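Local coordinates for protein DELTA1-pyrroline-2-carboxylate reductase (Thermococcus litoralis DSM 5473, PDB 6T3E) that catalyses the NAD(P)H-dependent reduction of Delta1-pyrroline-2-carboxylate to L-proline, probably as a step in L-hydroxyproline metabolism, at residues 26-37 and 334-345; 148-159 and 174-183. All blocks are in the same frame, centred on the assembly; numbering follows the deposited sequence.

How the interactions relate
The two contacts lie in different sheets of the chain, their centres about 31 Å apart and their nearest atoms about 13 Å apart. Interaction 1 brings the two ends of the modelled chain together: strand 26-28 and helix 30-36 meet the end of helix 324-341 and the residues that follow it, where strand 345-346 is the outermost of a mixed sheet within this chain. Interaction 2 is nested inside the loop that this closes, and pairs strands 153-157 and 178-182 of the eight-stranded parallel sheet that carries NADH. Along the chain the order is therefore 26-37, 148-159, 174-183, 334-345, so these two NADH-binding segments lie between the terminal elements that interaction 1 joins.

Interaction 1: residues 26-37 and 334-345; sequences LLLSRSDLEKLI and AYEKALEHGVGT
Leu-27 and Thr-345 form an antiparallel hydrogen-bonded pair: Leu-27 N reaches Thr-345 O at 2.8 Å, and Thr-345 N returns to Leu-27 O at 3.2 Å. A third bond joins the helices, where the bent chain of Lys-337 brings NZ to 2.8 Å from Leu-36 O, in the carbonyl plane. Asp-32 completes a capping box with Ser-29, and Asp-32 CB packs against Val-343 CG1 at 3.6 Å. Leu-36 is the knob of the interface, seated among Ala-334, Lys-337, Ala-338 and His-341, with CD1 3.8 Å from Ala-338 CB. Ala-338 CB also meets Leu-28 CD2 at 3.6 Å. With its CG anti to the backbone N (chi1 179°), Leu-26 sends CD2 to the Tyr-335 ring, 3.8 Å from CE1, and CD1 towards Gly-344. Leu-33 CD1 and Ile-37 CG2 close over Ala-334 CB. Leu-27 also packs on Val-347 of the second subunit. Helix 30-36 and the 334-341 part of helix 324-341 run almost perpendicular, at 89°. A Schellman motif with Gly-342 as C-prime residue ends helix 324-341, and the chain then pairs antiparallel with strand 26-28 as strand 345-346, outermost in the mixed sheet within this chain.

Interaction 2: residues 148-159 and 174-183; sequences RKDSKIAGIIGA and RNIEKALVYD. With NAI (1,4-dihydronicotinamide adenine dinucleotide), chain F.
Arg-148 O and the Arg-174 side chain meet where the segments begin: NE approaches the carbonyl at 3.0 Å in a weak bond, while Ser-151 N and OG both reach that oxygen from one face of its plane. Lys-149 places its CA over a face of the Arg-174 guanidinium, whose NH2 is held by the carbonyls of Lys-144 and Ala-147. Lys-152 O then receives two amides, Glu-177 N at 2.6 Å and Lys-178 N, and the aliphatic part of the Lys-152 side chain runs obliquely across Glu-177.

From Ile-153 onward the strands are parallel and in register, 16° apart. Ala-154 bonds Lys-178 O through its N and Leu-180 N through its O; Ile-156 does the same with Leu-180 O and Tyr-182 N. On the face of Ala-154 and Ile-156, Ala-154 CB meets Ile-176 CG2, and helix 161-173, the crossover of this beta-alpha-beta unit, covers this side through Leu-167. On the other face Ile-157 CG2 comes to the edge of the Tyr-182 ring. Gly-158 N closes the pairing on Tyr-182 O, and Gly-158 CA lies 3.8 Å from O4B of NADH, consistent with a Rossmann-type glycine-rich turn. Ala-159 CB touches Val-181 CG2 at 3.5 Å, and Ala-159 N gives its hydrogen to the anti lone pair of Asp-183 OD2, 2.6 Å away.

A chi1 of -160° swings the Asp-183 carboxylate back toward Ala-159 and the cofactor. Asp-183 OD2 also accepts from O3B of NADH at 2.7 Å; Asp-183 OD1 accepts from Asn-185 N and from O2B, the latter modelled very short and of doubtful length. Just after strand 178-182, this acid grips both adenosine ribose hydroxyls, as in NAD-binding Rossmann folds, and its negative charge would probably disfavour a phosphate on O2B, consistent with the NADH bound here.

Interaction 1: residues 26-37 and 334-345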
loop_
_atom_site.group_PDB
_atom_site.type_symbol
_atom_site.label_atom_id
_atom_site.label_comp_id
_atom_site.label_asym_id
_atom_site.label_seq_id
_atom_site.Cartn_x
_atom_site.Cartn_y
_atom_site.Cartn_z
ATOM N N LEU B 26 -18.815 2.093 3.350
ATOM C CA LEU B 26 -19.561 2.691 2.245
ATOM C C LEU B 26 -18.880 2.376 0.921
ATOM O O LEU B 26 -17.648 2.354 0.835
ATOM C CB LEU B 26 -19.687 4.210 2.398
ATOM C CG LEU B 26 -20.421 5.019 1.311
ATOM C CD1 LEU B 26 -21.941 4.784 1.328
ATOM C CD2 LEU B 26 -20.101 6.502 1.440
ATOM N N LEU B 27 -19.692 2.147 -0.110
ATOM C CA LEU B 27 -19.229 1.829 -1.456
ATOM C C LEU B 27 -19.604 2.952 -2.407
ATOM O O LEU B 27 -20.751 3.415 -2.403
ATOM C CB LEU B 27 -19.843 0.529 -1.966
ATOM C CG LEU B 27 -18.863 -0.620 -2.076
ATOM C CD1 LEU B 27 -18.362 -0.930 -0.682
ATOM C CD2 LEU B 27 -19.522 -1.826 -2.728
ATOM N N LEU B 28 -18.649 3.360 -3.236
ATOM C CA LEU B 28 -18.855 4.415 -4.215
ATOM C C LEU B 28 -18.358 3.900 -5.554
ATOM O O LEU B 28 -17.163 3.638 -5.712
ATOM C CB LEU B 28 -18.120 5.692 -3.807
ATOM C CG LEU B 28 -18.742 6.470 -2.646
ATOM C CD1 LEU B 28 -17.748 7.492 -2.062
ATOM C CD2 LEU B 28 -20.036 7.151 -3.088
ATOM N N SER B 29 -19.265 3.788 -6.513
ATOM C CA SER B 29 -18.981 3.298 -7.850
ATOM C C SER B 29 -18.675 4.464 -8.781
ATOM O O SER B 29 -18.902 5.628 -8.447
ATOM C CB SER B 29 -20.174 2.492 -8.358
ATOM O OG SER B 29 -21.255 3.363 -8.630
ATOM N N ARG B 30 -18.130 4.140 -9.958
ATOM C CA ARG B 30 -17.796 5.187 -10.922
ATOM C C ARG B 30 -19.013 6.047 -11.235
ATOM O O ARG B 30 -18.928 7.281 -11.248
ATOM C CB ARG B 30 -17.229 4.554 -12.202
ATOM C CG ARG B 30 -16.623 5.532 -13.216
ATOM C CD ARG B 30 -15.980 4.780 -14.393
ATOM N NE ARG B 30 -14.787 5.465 -14.915
ATOM C CZ ARG B 30 -14.821 6.546 -15.697
ATOM N NH1 ARG B 30 -15.985 7.082 -16.054
ATOM N NH2 ARG B 30 -13.692 7.094 -16.122
ATOM N N SER B 31 -20.171 5.411 -11.410
ATOM C CA SER B 31 -21.409 6.151 -11.613
ATOM C C SER B 31 -21.697 7.053 -10.422
ATOM O O SER B 31 -22.085 8.214 -10.593
ATOM C CB SER B 31 -22.555 5.162 -11.857
ATOM O OG SER B 31 -23.805 5.648 -11.403
ATOM N N ASP B 32 -21.447 6.558 -9.208
ATOM C CA ASP B 32 -21.619 7.392 -8.024
ATOM C C ASP B 32 -20.679 8.598 -8.055
ATOM O O ASP B 32 -21.112 9.735 -7.829
ATOM C CB ASP B 32 -21.393 6.554 -6.758
ATOM C CG ASP B 32 -22.474 5.485 -6.555
ATOM O OD1 ASP B 32 -23.516 5.547 -7.248
ATOM O OD2 ASP B 32 -22.278 4.580 -5.708
ATOM N N LEU B 33 -19.404 8.381 -8.400
ATOM C CA LEU B 33 -18.419 9.457 -8.305
ATOM C C LEU B 33 -18.623 10.523 -9.378
ATOM O O LEU B 33 -18.444 11.716 -9.111
ATOM C CB LEU B 33 -16.996 8.894 -8.408
ATOM C CG LEU B 33 -16.385 8.065 -7.269
ATOM C CD1 LEU B 33 -16.405 8.873 -5.960
ATOM C CD2 LEU B 33 -17.003 6.685 -7.087
ATOM N N GLU B 34 -18.988 10.123 -10.596
ATOM C CA GLU B 34 -19.107 11.094 -11.686
ATOM C C GLU B 34 -20.135 12.151 -11.329
ATOM O O GLU B 34 -19.996 13.328 -11.667
ATOM C CB GLU B 34 -19.500 10.385 -12.985
ATOM C CG GLU B 34 -18.373 10.123 -13.969
ATOM C CD GLU B 34 -18.815 9.227 -15.117
ATOM O OE1 GLU B 34 -18.315 8.087 -15.217
ATOM O OE2 GLU B 34 -19.670 9.667 -15.910
ATOM N N LYS B 35 -21.154 11.720 -10.605
ATOM C CA LYS B 35 -22.244 12.547 -10.118
ATOM C C LYS B 35 -21.763 13.574 -9.087
ATOM O O LYS B 35 -22.195 14.730 -9.108
ATOM C CB LYS B 35 -23.258 11.549 -9.574
ATOM C CG LYS B 35 -24.546 11.912 -8.936
ATOM C CD LYS B 35 -25.146 10.536 -8.544
ATOM C CE LYS B 35 -25.575 9.810 -9.810
ATOM N NZ LYS B 35 -24.538 8.981 -10.575
ATOM N N LEU B 36 -20.856 13.174 -8.186
ATOM C CA LEU B 36 -20.474 13.962 -7.011
ATOM C C LEU B 36 -19.489 15.096 -7.305
ATOM O O LEU B 36 -19.566 16.150 -6.667
ATOM C CB LEU B 36 -19.883 13.039 -5.954
ATOM C CG LEU B 36 -20.863 12.029 -5.380
ATOM C CD1 LEU B 36 -20.123 11.039 -4.475
ATOM C CD2 LEU B 36 -21.979 12.735 -4.642
ATOM N N ILE B 37 -18.483 14.865 -8.154
ATOM C CA ILE B 37 -17.330 15.761 -8.256
ATOM C C ILE B 37 -17.155 16.323 -9.667
ATOM O O ILE B 37 -17.371 15.633 -10.669
ATOM C CB ILE B 37 -16.052 15.042 -7.798
ATOM C CG1 ILE B 37 -15.786 13.836 -8.683
ATOM C CG2 ILE B 37 -16.219 14.573 -6.382
ATOM C CD1 ILE B 37 -14.727 12.905 -8.132
ATOM N N ALA B 334 -14.899 13.432 -2.282
ATOM C CA ALA B 334 -15.993 12.649 -2.834
ATOM C C ALA B 334 -16.766 11.930 -1.740
ATOM O O ALA B 334 -17.999 11.853 -1.792
ATOM C CB ALA B 334 -15.450 11.653 -3.853
ATOM N N TYR B 335 -16.065 11.405 -0.737
ATOM C CA TYR B 335 -16.728 10.669 0.333
ATOM C C TYR B 335 -17.681 11.562 1.116
ATOM O O TYR B 335 -18.826 11.179 1.391
ATOM C CB TYR B 335 -15.678 10.057 1.258
ATOM C CG TYR B 335 -16.217 9.484 2.542
ATOM C CD1 TYR B 335 -16.881 8.265 2.553
ATOM C CD2 TYR B 335 -16.060 10.162 3.752
ATOM C CE1 TYR B 335 -17.375 7.727 3.731
ATOM C CE2 TYR B 335 -16.543 9.630 4.937
ATOM C CZ TYR B 335 -17.200 8.411 4.916
ATOM O OH TYR B 335 -17.676 7.861 6.073
ATOM N N GLU B 336 -17.243 12.777 1.453
ATOM C CA GLU B 336 -18.092 13.638 2.263
ATOM C C GLU B 336 -19.283 14.167 1.468
ATOM O O GLU B 336 -20.337 14.447 2.050
ATOM C CB GLU B 336 -17.266 14.784 2.843
ATOM C CG GLU B 336 -16.356 14.372 4.001
ATOM C CD GLU B 336 -15.565 15.546 4.546
ATOM O OE1 GLU B 336 -15.925 16.701 4.225
ATOM O OE2 GLU B 336 -14.586 15.326 5.290
ATOM N N LYS B 337 -19.156 14.292 0.148
ATOM C CA LYS B 337 -20.307 14.692 -0.651
ATOM C C LYS B 337 -21.305 13.549 -0.784
ATOM O O LYS B 337 -22.517 13.792 -0.866
ATOM C CB LYS B 337 -19.846 15.173 -2.021
ATOM C CG LYS B 337 -19.499 16.648 -2.044
ATOM C CD LYS B 337 -18.871 17.022 -3.370
ATOM C CE LYS B 337 -19.440 18.323 -3.881
ATOM N NZ LYS B 337 -20.511 18.046 -4.870
ATOM N N ALA B 338 -20.821 12.303 -0.770
ATOM C CA ALA B 338 -21.730 11.167 -0.822
ATOM C C ALA B 338 -22.601 11.120 0.421
ATOM O O ALA B 338 -23.812 10.891 0.330
ATOM C CB ALA B 338 -20.940 9.868 -0.963
ATOM N N LEU B 339 -22.012 11.381 1.587
ATOM C CA LEU B 339 -22.800 11.392 2.811
ATOM C C LEU B 339 -23.872 12.471 2.755
ATOM O O LEU B 339 -25.047 12.208 3.045
ATOM C CB LEU B 339 -21.887 11.594 4.017
ATOM C CG LEU B 339 -20.767 10.564 4.193
ATOM C CD1 LEU B 339 -19.888 10.969 5.359
ATOM C CD2 LEU B 339 -21.307 9.141 4.376
ATOM N N GLU B 340 -23.495 13.673 2.314
ATOM C CA GLU B 340 -24.441 14.780 2.233
ATOM C C GLU B 340 -25.486 14.543 1.144
ATOM O O GLU B 340 -26.609 15.051 1.243
ATOM C CB GLU B 340 -23.663 16.078 1.987
ATOM C CG GLU B 340 -24.462 17.372 1.905
ATOM C CD GLU B 340 -23.732 18.458 1.102
ATOM O OE1 GLU B 340 -22.780 18.124 0.354
ATOM O OE2 GLU B 340 -24.103 19.649 1.219
ATOM N N HIS B 341 -25.170 13.734 0.133
ATOM C CA HIS B 341 -26.095 13.498 -0.966
ATOM C C HIS B 341 -26.840 12.178 -0.850
ATOM O O HIS B 341 -27.815 11.970 -1.581
ATOM C CB HIS B 341 -25.336 13.520 -2.300
ATOM C CG HIS B 341 -25.067 14.893 -2.829
ATOM N ND1 HIS B 341 -24.090 15.715 -2.308
ATOM C CD2 HIS B 341 -25.640 15.586 -3.841
ATOM C CE1 HIS B 341 -24.076 16.856 -2.973
ATOM N NE2 HIS B 341 -25.005 16.802 -3.910
ATOM N N GLY B 342 -26.478 11.338 0.117
ATOM C CA GLY B 342 -27.074 10.018 0.244
ATOM C C GLY B 342 -26.731 9.086 -0.895
ATOM O O GLY B 342 -27.561 8.263 -1.289
ATOM N N VAL B 343 -25.522 9.187 -1.428
ATOM C CA VAL B 343 -25.074 8.400 -2.573
ATOM C C VAL B 343 -24.156 7.292 -2.080
ATOM O O VAL B 343 -23.362 7.484 -1.153
ATOM C CB VAL B 343 -24.383 9.313 -3.605
ATOM C CG1 VAL B 343 -23.521 8.533 -4.550
ATOM C CG2 VAL B 343 -25.429 10.102 -4.373
ATOM N N GLY B 344 -24.288 6.120 -2.675
ATOM C CA GLY B 344 -23.486 4.970 -2.326
ATOM C C GLY B 344 -24.307 3.935 -1.577
ATOM O O GLY B 344 -25.398 4.201 -1.071
ATOM N N THR B 345 -23.717 2.751 -1.455
ATOM C CA THR B 345 -24.354 1.598 -0.833
ATOM C C THR B 345 -23.515 1.143 0.352
ATOM O O THR B 345 -22.287 1.095 0.264
ATOM C CB THR B 345 -24.522 0.445 -1.841
ATOM O OG1 THR B 345 -23.375 0.380 -2.691
ATOM C CG2 THR B 345 -25.741 0.658 -2.712
#

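Interaction 2: residues 148-159 and 174-183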
loop_
_atom_site.group_PDB
_atom_site.type_symbol
_atom_site.label_atom_id
_atom_site.label_comp_id
_atom_site.label_asym_id
_atom_site.label_seq_id
_atom_site.Cartn_x
_atom_site.Cartn_y
_atom_site.Cartn_z
ATOM N N ARG B 148 1.031 30.975 -19.988
ATOM C CA ARG B 148 0.672 32.332 -20.363
ATOM C C ARG B 148 -0.828 32.517 -20.195
ATOM O O ARG B 148 -1.617 31.639 -20.555
ATOM C CB ARG B 148 1.083 32.613 -21.808
ATOM C CG ARG B 148 2.523 33.081 -21.993
ATOM C CD ARG B 148 2.810 33.460 -23.461
ATOM N NE ARG B 148 2.884 32.314 -24.379
ATOM C CZ ARG B 148 1.979 32.027 -25.315
ATOM N NH1 ARG B 148 2.145 30.968 -26.109
ATOM N NH2 ARG B 148 0.909 32.801 -25.461
ATOM N N LYS B 149 -1.219 33.651 -19.611
ATOM C CA LYS B 149 -2.638 33.912 -19.389
ATOM C C LYS B 149 -3.390 34.104 -20.700
ATOM O O LYS B 149 -4.597 33.840 -20.764
ATOM C CB LYS B 149 -2.804 35.132 -18.485
ATOM C CG LYS B 149 -3.068 34.768 -17.034
ATOM C CD LYS B 149 -3.112 35.996 -16.158
ATOM C CE LYS B 149 -3.101 35.630 -14.692
ATOM N NZ LYS B 149 -4.472 35.295 -14.217
ATOM N N ASP B 150 -2.699 34.527 -21.758
ATOM C CA ASP B 150 -3.319 34.717 -23.060
ATOM C C ASP B 150 -3.219 33.480 -23.948
ATOM O O ASP B 150 -3.329 33.599 -25.174
ATOM C CB ASP B 150 -2.710 35.937 -23.757
ATOM C CG ASP B 150 -1.205 35.809 -23.984
ATOM O OD1 ASP B 150 -0.568 34.903 -23.397
ATOM O OD2 ASP B 150 -0.655 36.640 -24.743
ATOM N N SER B 151 -3.051 32.296 -23.361
ATOM C CA SER B 151 -2.974 31.070 -24.147
ATOM C C SER B 151 -4.350 30.714 -24.699
ATOM O O SER B 151 -5.335 30.691 -23.955
ATOM C CB SER B 151 -2.452 29.917 -23.284
ATOM O OG SER B 151 -1.223 30.230 -22.644
ATOM N N LYS B 152 -4.430 30.440 -26.003
ATOM C CA LYS B 152 -5.710 30.063 -26.600
ATOM C C LYS B 152 -5.672 28.742 -27.358
ATOM O O LYS B 152 -6.718 28.096 -27.480
ATOM C CB LYS B 152 -6.280 31.177 -27.503
ATOM C CG LYS B 152 -5.287 32.021 -28.306
ATOM C CD LYS B 152 -5.965 32.530 -29.594
ATOM C CE LYS B 152 -5.043 33.318 -30.551
ATOM N NZ LYS B 152 -4.754 34.711 -30.137
ATOM N N ILE B 153 -4.524 28.311 -27.859
ATOM C CA ILE B 153 -4.395 27.076 -28.629
ATOM C C ILE B 153 -3.662 26.057 -27.761
ATOM O O ILE B 153 -2.590 26.348 -27.214
ATOM C CB ILE B 153 -3.643 27.302 -29.961
ATOM C CG1 ILE B 153 -4.202 28.510 -30.734
ATOM C CG2 ILE B 153 -3.740 26.077 -30.830
ATOM C CD1 ILE B 153 -3.288 29.737 -30.779
ATOM N N ALA B 154 -4.259 24.874 -27.607
ATOM C CA ALA B 154 -3.684 23.794 -26.820
ATOM C C ALA B 154 -3.445 22.586 -27.710
ATOM O O ALA B 154 -4.349 22.158 -28.435
ATOM C CB ALA B 154 -4.594 23.406 -25.658
ATOM N N GLY B 155 -2.254 22.006 -27.616
ATOM C CA GLY B 155 -1.898 20.813 -28.372
ATOM C C GLY B 155 -1.878 19.601 -27.459
ATOM O O GLY B 155 -1.383 19.670 -26.328
ATOM N N ILE B 156 -2.402 18.488 -27.967
ATOM C CA ILE B 156 -2.527 17.260 -27.196
ATOM C C ILE B 156 -1.857 16.132 -27.963
ATOM O O ILE B 156 -2.187 15.881 -29.127
ATOM C CB ILE B 156 -3.999 16.920 -26.897
ATOM C CG1 ILE B 156 -4.733 18.180 -26.441
ATOM C CG2 ILE B 156 -4.084 15.849 -25.847
ATOM C CD1 ILE B 156 -6.204 17.993 -26.193
ATOM N N ILE B 157 -0.916 15.463 -27.310
ATOM C CA ILE B 157 -0.220 14.314 -27.864
ATOM C C ILE B 157 -0.571 13.117 -26.996
ATOM O O ILE B 157 -0.241 13.091 -25.802
ATOM C CB ILE B 157 1.299 14.543 -27.914
ATOM C CG1 ILE B 157 1.635 15.560 -28.998
ATOM C CG2 ILE B 157 2.044 13.237 -28.173
ATOM C CD1 ILE B 157 2.951 16.217 -28.786
ATOM N N GLY B 158 -1.239 12.127 -27.599
ATOM C CA GLY B 158 -1.808 10.988 -26.896
ATOM C C GLY B 158 -3.239 11.248 -26.459
ATOM O O GLY B 158 -3.465 11.858 -25.411
ATOM N N ALA B 159 -4.221 10.765 -27.214
ATOM C CA ALA B 159 -5.624 11.093 -26.938
ATOM C C ALA B 159 -6.298 9.964 -26.159
ATOM O O ALA B 159 -7.263 9.353 -26.604
ATOM C CB ALA B 159 -6.361 11.381 -28.244
ATOM N N ARG B 174 -7.717 28.467 -18.329
ATOM C CA ARG B 174 -7.351 29.396 -19.390
ATOM C C ARG B 174 -8.514 29.560 -20.365
ATOM O O ARG B 174 -9.468 28.780 -20.362
ATOM C CB ARG B 174 -6.092 28.911 -20.119
ATOM C CG ARG B 174 -4.837 28.949 -19.254
ATOM C CD ARG B 174 -4.401 30.380 -18.989
ATOM N NE ARG B 174 -3.136 30.454 -18.261
ATOM C CZ ARG B 174 -3.028 30.759 -16.967
ATOM N NH1 ARG B 174 -4.118 31.018 -16.253
ATOM N NH2 ARG B 174 -1.832 30.806 -16.383
ATOM N N ASN B 175 -8.468 30.630 -21.160
ATOM C CA ASN B 175 -9.513 30.889 -22.159
ATOM C C ASN B 175 -9.132 30.216 -23.481
ATOM O O ASN B 175 -8.932 30.855 -24.514
ATOM C CB ASN B 175 -9.736 32.391 -22.334
ATOM C CG ASN B 175 -10.634 32.993 -21.243
ATOM O OD1 ASN B 175 -11.728 32.489 -20.967
ATOM N ND2 ASN B 175 -10.163 34.070 -20.617
ATOM N N ILE B 176 -9.072 28.882 -23.432
ATOM C CA ILE B 176 -8.676 28.094 -24.591
ATOM C C ILE B 176 -9.730 28.228 -25.682
ATOM O O ILE B 176 -10.937 28.171 -25.418
ATOM C CB ILE B 176 -8.468 26.628 -24.173
ATOM C CG1 ILE B 176 -7.530 26.558 -22.971
ATOM C CG2 ILE B 176 -7.877 25.809 -25.307
ATOM C CD1 ILE B 176 -6.093 26.891 -23.299
ATOM N N GLU B 177 -9.282 28.407 -26.919
ATOM C CA GLU B 177 -10.185 28.555 -28.053
ATOM C C GLU B 177 -10.180 27.363 -28.998
ATOM O O GLU B 177 -11.239 26.981 -29.503
ATOM C CB GLU B 177 -9.820 29.813 -28.850
ATOM C CG GLU B 177 -10.641 31.032 -28.519
ATOM C CD GLU B 177 -9.927 32.312 -28.886
ATOM O OE1 GLU B 177 -9.314 32.349 -29.975
ATOM O OE2 GLU B 177 -9.980 33.279 -28.092
ATOM N N LYS B 178 -9.021 26.748 -29.229
ATOM C CA LYS B 178 -8.905 25.681 -30.211
ATOM C C LYS B 178 -7.850 24.686 -29.748
ATOM O O LYS B 178 -6.840 25.066 -29.145
ATOM C CB LYS B 178 -8.567 26.275 -31.590
ATOM C CG LYS B 178 -8.057 25.323 -32.641
ATOM C CD LYS B 178 -7.112 26.063 -33.581
ATOM C CE LYS B 178 -6.592 25.146 -34.673
ATOM N NZ LYS B 178 -5.740 25.840 -35.689
ATOM N N ALA B 179 -8.084 23.408 -30.051
ATOM C CA ALA B 179 -7.194 22.337 -29.630
ATOM C C ALA B 179 -6.803 21.468 -30.819
ATOM O O ALA B 179 -7.594 21.256 -31.742
ATOM C CB ALA B 179 -7.831 21.480 -28.520
ATOM N N LEU B 180 -5.560 20.977 -30.787
ATOM C CA LEU B 180 -5.004 20.077 -31.796
ATOM C C LEU B 180 -4.568 18.779 -31.134
ATOM O O LEU B 180 -3.855 18.797 -30.124
ATOM C CB LEU B 180 -3.802 20.709 -32.506
ATOM C CG LEU B 180 -4.024 22.107 -33.081
ATOM C CD1 LEU B 180 -2.720 22.707 -33.585
ATOM C CD2 LEU B 180 -5.083 22.044 -34.178
ATOM N N VAL B 181 -4.989 17.655 -31.699
ATOM C CA VAL B 181 -4.776 16.360 -31.071
ATOM C C VAL B 181 -4.075 15.441 -32.067
ATOM O O VAL B 181 -4.474 15.356 -33.235
ATOM C CB VAL B 181 -6.102 15.774 -30.540
ATOM C CG1 VAL B 181 -7.149 15.672 -31.635
ATOM C CG2 VAL B 181 -5.877 14.443 -29.835
ATOM N N TYR B 182 -2.992 14.805 -31.617
ATOM C CA TYR B 182 -2.272 13.825 -32.410
ATOM C C TYR B 182 -2.144 12.536 -31.618
ATOM O O TYR B 182 -1.817 12.564 -30.429
ATOM C CB TYR B 182 -0.886 14.340 -32.795
ATOM C CG TYR B 182 0.033 13.233 -33.241
ATOM C CD1 TYR B 182 -0.142 12.613 -34.476
ATOM C CD2 TYR B 182 1.062 12.787 -32.422
ATOM C CE1 TYR B 182 0.693 11.591 -34.879
ATOM C CE2 TYR B 182 1.902 11.769 -32.822
ATOM C CZ TYR B 182 1.714 11.175 -34.045
ATOM O OH TYR B 182 2.547 10.158 -34.423
ATOM N N ASP B 183 -2.412 11.413 -32.275
ATOM C CA ASP B 183 -2.211 10.100 -31.684
ATOM C C ASP B 183 -1.817 9.134 -32.796
ATOM O O ASP B 183 -2.196 9.321 -33.956
ATOM C CB ASP B 183 -3.475 9.635 -30.950
ATOM C CG ASP B 183 -3.201 8.542 -29.931
ATOM O OD1 ASP B 183 -2.773 7.446 -30.337
ATOM O OD2 ASP B 183 -3.428 8.772 -28.719
HETATM P PA NAI F . -4.370 5.305 -22.425
HETATM O O1A NAI F . -3.828 3.990 -22.924
HETATM O O2A NAI F . -5.872 5.208 -22.243
HETATM O O5B NAI F . -3.962 6.567 -23.400
HETATM C C5B NAI F . -2.608 6.558 -23.834
HETATM C C4B NAI F . -2.528 7.241 -25.269
HETATM O O4B NAI F . -1.297 7.422 -25.614
HETATM C C3B NAI F . -3.132 6.282 -26.321
HETATM O O3B NAI F . -4.159 6.910 -26.945
HETATM C C2B NAI F . -1.950 5.981 -27.267
HETATM O O2B NAI F . -2.441 5.711 -28.671
HETATM C C1B NAI F . -1.244 7.074 -27.196
HETATM N N9A NAI F . 0.118 6.878 -27.613
HETATM C C8A NAI F . 0.891 5.896 -27.141
HETATM N N7A NAI F . 2.077 6.001 -27.730
HETATM C C5A NAI F . 2.040 7.053 -28.565
HETATM C C6A NAI F . 3.001 7.578 -29.395
HETATM N N6A NAI F . 4.372 7.194 -29.672
HETATM N N1A NAI F . 2.728 8.644 -30.145
HETATM C C2A NAI F . 1.498 9.210 -30.068
HETATM N N3A NAI F . 0.551 8.694 -29.246
HETATM C C4A NAI F . 0.837 7.600 -28.496
HETATM O O3 NAI F . -3.618 5.576 -20.965
HETATM P PN NAI F . -3.853 6.952 -20.055
HETATM O O1N NAI F . -4.775 6.521 -18.931
HETATM O O2N NAI F . -4.417 8.070 -20.886
HETATM O O5D NAI F . -2.425 7.431 -19.448
HETATM C C5D NAI F . -1.642 8.249 -20.236
HETATM C C4D NAI F . -0.249 8.382 -19.565
HETATM O O4D NAI F . -0.318 9.046 -18.428
HETATM C C3D NAI F . 0.290 6.990 -19.204
HETATM O O3D NAI F . 1.642 6.948 -19.482
HETATM C C2D NAI F . 0.096 6.876 -17.685
HETATM O O2D NAI F . 1.099 5.859 -17.140
HETATM C C1D NAI F . 0.318 8.101 -17.284
HETATM N N1N NAI F . -0.380 8.368 -16.015
HETATM C C2N NAI F . 0.255 9.140 -14.963
HETATM C C3N NAI F . -0.617 9.815 -13.868
HETATM C C7N NAI F . -0.019 11.099 -13.231
HETATM O O7N NAI F . 1.000 11.499 -13.660
HETATM N N7N NAI F . -0.718 11.788 -12.123
HETATM C C4N NAI F . -2.125 9.665 -13.885
HETATM C C5N NAI F . -2.608 8.441 -14.674
HETATM C C6N NAI F . -1.720 7.863 -15.790
#